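Local coordinates for protein D-xylonate dehydratase (Caulobacter crescentus, PDB 5OYN) that catalyses the dehydration of D-xylonate to 2-dehydro-3-deoxy-D-arabinonate, and of D-gluconate, using a [2Fe-2S] cluster and a magnesium ion, at residues A[99-104]-A[495-500]; A[460-465]-A[469-474]. All blocks are in the same frame, centred on the assembly; numbering follows the deposited sequence.

Interaction 1 of 2, residues A[99-104]-A[495-500]; sequences IFENCR and DGRQSG. With MG (magnesium ion), chain E; FES (Fe2/s2 (inorganic) cluster), chain F.
The guanidinium of Arg497 meets Glu101 at its edge: NH2 lies 3.5 Å from OE1, in the guanidinium plane, while the carboxylate is turned 67° from that plane. The Phe100 ring carries Cys103 N over the centre of one face and the cluster sulfur S1 at its edge, 3.9 Å from CE1. Glu101 and Arg497 approach from opposite directions, and Arg497 gets there through a bend at chi3 (-29°). Its firmer polar partner is elsewhere, since NE hydrogen-bonds to Asn288. Glu101 OE1 is mainly a metal ligand, 2.1 Å from magnesium, with CG anti to the backbone N (chi1 172°) and a bend at chi2 bringing the carboxylate round to the ion. Asp138, Glu472, the carboxylated lysine at position 139 and a water complete the site. That water is also held by Gly500 N, at 3.0 Å, which ties 495-500 to the same ion.

Asn102 OD1 comes within 3.3 Å of the cluster sulfur S1. Shortening Asn102 to an alanine would probably open a gap beside S1 and cost the cluster its amide neighbour. Cys69, Cys137 and Cys210 bind the cluster itself. Two distant parts of the chain thus meet chiefly through the magnesium and its water, with one charged approach beside it, and the positive charge of Arg497 probably helps to offset the acidic groups gathered there.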
# COMPACT_ATOMS: atom_id res chain seq x y z
N ILE A 99 18.75 3.14 8.82
CA ILE A 99 19.40 3.66 10.02
C ILE A 99 18.34 3.94 11.08
O ILE A 99 17.45 4.77 10.87
CB ILE A 99 20.21 4.94 9.74
CG1 ILE A 99 21.16 4.76 8.53
CG2 ILE A 99 20.94 5.35 11.01
CD1 ILE A 99 22.15 5.91 8.33
N PHE A 100 18.45 3.26 12.22
CA PHE A 100 17.56 3.42 13.36
C PHE A 100 18.48 3.58 14.56
O PHE A 100 19.04 2.60 15.05
CB PHE A 100 16.62 2.23 13.51
CG PHE A 100 15.74 2.27 14.73
CD1 PHE A 100 15.44 3.48 15.36
CD2 PHE A 100 15.20 1.10 15.26
CE1 PHE A 100 14.64 3.52 16.49
CE2 PHE A 100 14.39 1.13 16.39
CZ PHE A 100 14.11 2.35 17.01
N GLU A 101 18.62 4.82 15.03
CA GLU A 101 19.61 5.13 16.05
C GLU A 101 19.37 4.37 17.35
O GLU A 101 20.32 3.93 18.01
CB GLU A 101 19.65 6.64 16.29
CG GLU A 101 20.51 7.05 17.47
CD GLU A 101 21.86 7.63 17.04
OE1 GLU A 101 22.51 8.28 17.90
OE2 GLU A 101 22.25 7.44 15.85
N ASN A 102 18.11 4.19 17.74
CA ASN A 102 17.83 3.64 19.07
C ASN A 102 18.32 2.20 19.21
O ASN A 102 18.84 1.83 20.27
CB ASN A 102 16.33 3.72 19.37
CG ASN A 102 15.93 4.98 20.12
OD1 ASN A 102 16.72 5.92 20.28
ND2 ASN A 102 14.69 5.01 20.57
N CYS A 103 18.19 1.37 18.17
CA CYS A 103 18.52 -0.04 18.30
C CYS A 103 19.79 -0.47 17.59
O CYS A 103 20.19 -1.63 17.73
CB CYS A 103 17.36 -0.91 17.79
SG CYS A 103 16.06 -1.22 18.97
N ARG A 104 20.41 0.39 16.80
CA ARG A 104 21.59 -0.02 16.04
C ARG A 104 22.80 -0.17 16.96
O ARG A 104 23.14 0.75 17.71
CB ARG A 104 21.88 0.98 14.92
CG ARG A 104 23.24 0.82 14.33
CD ARG A 104 23.41 -0.49 13.58
NE ARG A 104 24.43 -0.35 12.55
CZ ARG A 104 25.64 -0.89 12.60
NH1 ARG A 104 26.00 -1.63 13.64
NH2 ARG A 104 26.49 -0.69 11.61
N ASP A 495 35.64 11.14 24.97
CA ASP A 495 35.96 11.20 23.54
C ASP A 495 34.85 10.61 22.67
O ASP A 495 35.03 10.47 21.45
CB ASP A 495 37.30 10.49 23.25
CG ASP A 495 37.27 8.99 23.57
OD1 ASP A 495 36.33 8.54 24.27
OD2 ASP A 495 38.19 8.26 23.13
N GLY A 496 33.71 10.26 23.28
CA GLY A 496 32.52 9.89 22.56
C GLY A 496 31.51 11.03 22.51
O GLY A 496 31.85 12.21 22.66
N ARG A 497 30.25 10.66 22.28
CA ARG A 497 29.13 11.59 22.10
C ARG A 497 28.09 11.36 23.19
O ARG A 497 28.28 10.55 24.10
CB ARG A 497 28.52 11.43 20.70
CG ARG A 497 29.55 11.13 19.59
CD ARG A 497 28.98 11.22 18.18
NE ARG A 497 27.56 10.90 18.17
CZ ARG A 497 27.07 9.67 18.05
NH1 ARG A 497 27.89 8.65 17.90
NH2 ARG A 497 25.76 9.48 18.07
N GLN A 498 26.99 12.10 23.11
CA GLN A 498 25.82 11.84 23.94
C GLN A 498 24.59 12.14 23.11
O GLN A 498 24.67 12.86 22.11
CB GLN A 498 25.81 12.70 25.21
CG GLN A 498 25.39 14.13 24.95
CD GLN A 498 25.52 14.99 26.18
OE1 GLN A 498 25.95 14.53 27.25
NE2 GLN A 498 25.14 16.26 26.06
N SER A 499 23.45 11.57 23.52
CA SER A 499 22.23 11.79 22.76
C SER A 499 21.89 13.27 22.70
O SER A 499 22.03 14.00 23.69
CB SER A 499 21.07 11.01 23.37
OG SER A 499 19.88 11.16 22.61
N GLY A 500 21.43 13.72 21.53
CA GLY A 500 20.98 15.09 21.40
C GLY A 500 19.88 15.43 22.38
O GLY A 500 19.51 16.60 22.55
MG MG E . 21.53 10.09 18.17
FE1 FES F . 15.31 7.98 15.37
FE2 FES F . 15.93 9.33 18.04
S1 FES F . 15.56 7.24 17.43
S2 FES F . 15.14 10.05 16.11
O HOH W 1 20.73 11.74 19.34

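Interaction 2 of 2, residues A[460-465]-A[469-474]; sequences RGAGPI and GSAEVV. With MG (magnesium ion), chain E.
Gly469 N donates to Pro464 O over 2.7 Å, yet from an unusual side. It sits 41° out of the carbonyl plane, with a C=O...N angle of only 119°. The donor therefore comes in over the face of the carbonyl rather than along a lone pair. Two residues back from Pro464 and two on from Gly469, Ala471 N reaches Ala462 O at 3.1 Å, and here the approach is less slanted, 27° from the carbonyl plane. The same oxygen has a second neighbour, Ser470 CA, which makes a CA-H...O contact at 3.3 Å. The two pairs share one antiparallel register, although neither segment is a regular strand.

Side chains fill in around this backbone. Ser470 CB packs against Pro464 CD, 3.9 Å away, and Ala462 CB touches Val473 CG2 at 3.6 Å. CG2 of Val473, held between the backbone N and the carbonyl carbon, is the methyl that faces Ala462. Glycines ease the turns: a CB on Gly463 would run into Pro464 CD, and Gly469 has positive phi.

Asp495 holds 460-465 from outside, accepting from the backbone N of Gly461 and of Ala462, while Ser470 O accepts from Thr107. Further along, Glu472 sits at the centre of an inverse gamma turn whose closing bond, Val473 N to Ala471 O, is weak. The CB of Glu472 points away from 460-465, and the side chain runs extended beyond CG until OE2 meets magnesium at 2.1 Å. This is a glycine-rich loop after strand 455-460 that reverses the chain and presents an acidic ligand to the magnesium site of this IlvD/Edd dehydratase, where Glu101 and Asp138 also bind.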
# COMPACT_ATOMS: atom_id res chain seq x y z
N ARG A 460 36.52 7.04 27.99
CA ARG A 460 37.43 7.02 26.85
C ARG A 460 37.27 5.72 26.09
O ARG A 460 36.77 4.72 26.62
CB ARG A 460 38.89 7.20 27.28
CG ARG A 460 39.40 6.13 28.23
CD ARG A 460 40.88 5.80 28.03
NE ARG A 460 41.39 5.06 29.19
CZ ARG A 460 42.17 5.59 30.13
NH1 ARG A 460 42.54 6.86 30.05
NH2 ARG A 460 42.58 4.85 31.15
N GLY A 461 37.72 5.73 24.83
CA GLY A 461 37.55 4.62 23.93
C GLY A 461 36.24 4.61 23.18
O GLY A 461 35.91 3.60 22.54
N ALA A 462 35.49 5.71 23.22
CA ALA A 462 34.17 5.81 22.59
C ALA A 462 34.18 6.70 21.36
O ALA A 462 33.14 7.24 20.97
CB ALA A 462 33.14 6.30 23.61
N GLY A 463 35.33 6.87 20.73
CA GLY A 463 35.41 7.69 19.55
C GLY A 463 35.24 6.87 18.30
O GLY A 463 35.01 5.65 18.35
N PRO A 464 35.36 7.53 17.14
CA PRO A 464 35.18 6.83 15.86
C PRO A 464 36.00 5.56 15.72
O PRO A 464 35.55 4.61 15.06
CB PRO A 464 35.60 7.88 14.83
CG PRO A 464 35.35 9.20 15.50
CD PRO A 464 35.49 8.99 16.99
N ILE A 465 37.19 5.51 16.31
CA ILE A 465 38.05 4.35 16.17
C ILE A 465 37.87 3.39 17.34
O ILE A 465 37.83 2.17 17.15
CB ILE A 465 39.52 4.81 16.04
CG1 ILE A 465 39.68 5.82 14.90
CG2 ILE A 465 40.45 3.62 15.84
CD1 ILE A 465 39.47 5.23 13.52
N GLY A 469 33.01 3.77 15.50
CA GLY A 469 31.93 4.73 15.34
C GLY A 469 31.67 5.36 16.69
O GLY A 469 31.48 4.63 17.67
N SER A 470 31.68 6.68 16.81
CA SER A 470 31.56 7.27 18.13
C SER A 470 30.21 6.89 18.75
O SER A 470 29.24 6.62 18.05
CB SER A 470 31.70 8.79 18.03
OG SER A 470 31.13 9.25 16.82
N ALA A 471 30.17 6.86 20.08
CA ALA A 471 29.00 6.37 20.81
C ALA A 471 28.45 7.41 21.77
O ALA A 471 29.19 8.22 22.34
CB ALA A 471 29.33 5.09 21.58
N GLU A 472 27.12 7.38 21.95
CA GLU A 472 26.41 8.31 22.83
C GLU A 472 26.47 7.76 24.25
O GLU A 472 25.51 7.20 24.76
CB GLU A 472 24.96 8.49 22.39
CG GLU A 472 24.78 9.20 21.04
CD GLU A 472 23.30 9.29 20.59
OE1 GLU A 472 22.39 8.66 21.17
OE2 GLU A 472 23.07 10.04 19.58
N VAL A 473 27.63 7.92 24.90
CA VAL A 473 27.83 7.37 26.24
C VAL A 473 28.42 8.37 27.24
O VAL A 473 28.79 7.98 28.36
CB VAL A 473 28.72 6.12 26.19
CG1 VAL A 473 28.02 4.97 25.47
CG2 VAL A 473 30.08 6.43 25.57
N VAL A 474 28.49 9.65 26.88
CA VAL A 474 29.16 10.61 27.75
C VAL A 474 28.23 11.14 28.84
O VAL A 474 28.70 11.54 29.92
CB VAL A 474 29.76 11.76 26.92
CG1 VAL A 474 30.35 12.83 27.82
CG2 VAL A 474 30.84 11.22 25.98
MG MG E . 21.53 10.09 18.17
O HOH W 1 20.73 11.74 19.34

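Both contacts are buried, and both converge on the same magnesium ion: interaction 1 supplies Glu101 and the Gly500-held water, interaction 2 supplies Glu472. In sequence, 460-474 falls within the long span of chain that separates the two segments of interaction 1. The segments also touch directly, with Arg497 N probably hydrogen-bonded to Ala471 O. Their chemistry differs. Interaction 1 joins the N-terminal and C-terminal family regions through metal, water and charge with very little buried surface, and it also borders the iron-sulfur cluster. Interaction 2 is local, held by main-chain hydrogen bonds and small apolar side chains. Parts of both also reach the second subunit, Arg104 through a salt bridge to its Glu121.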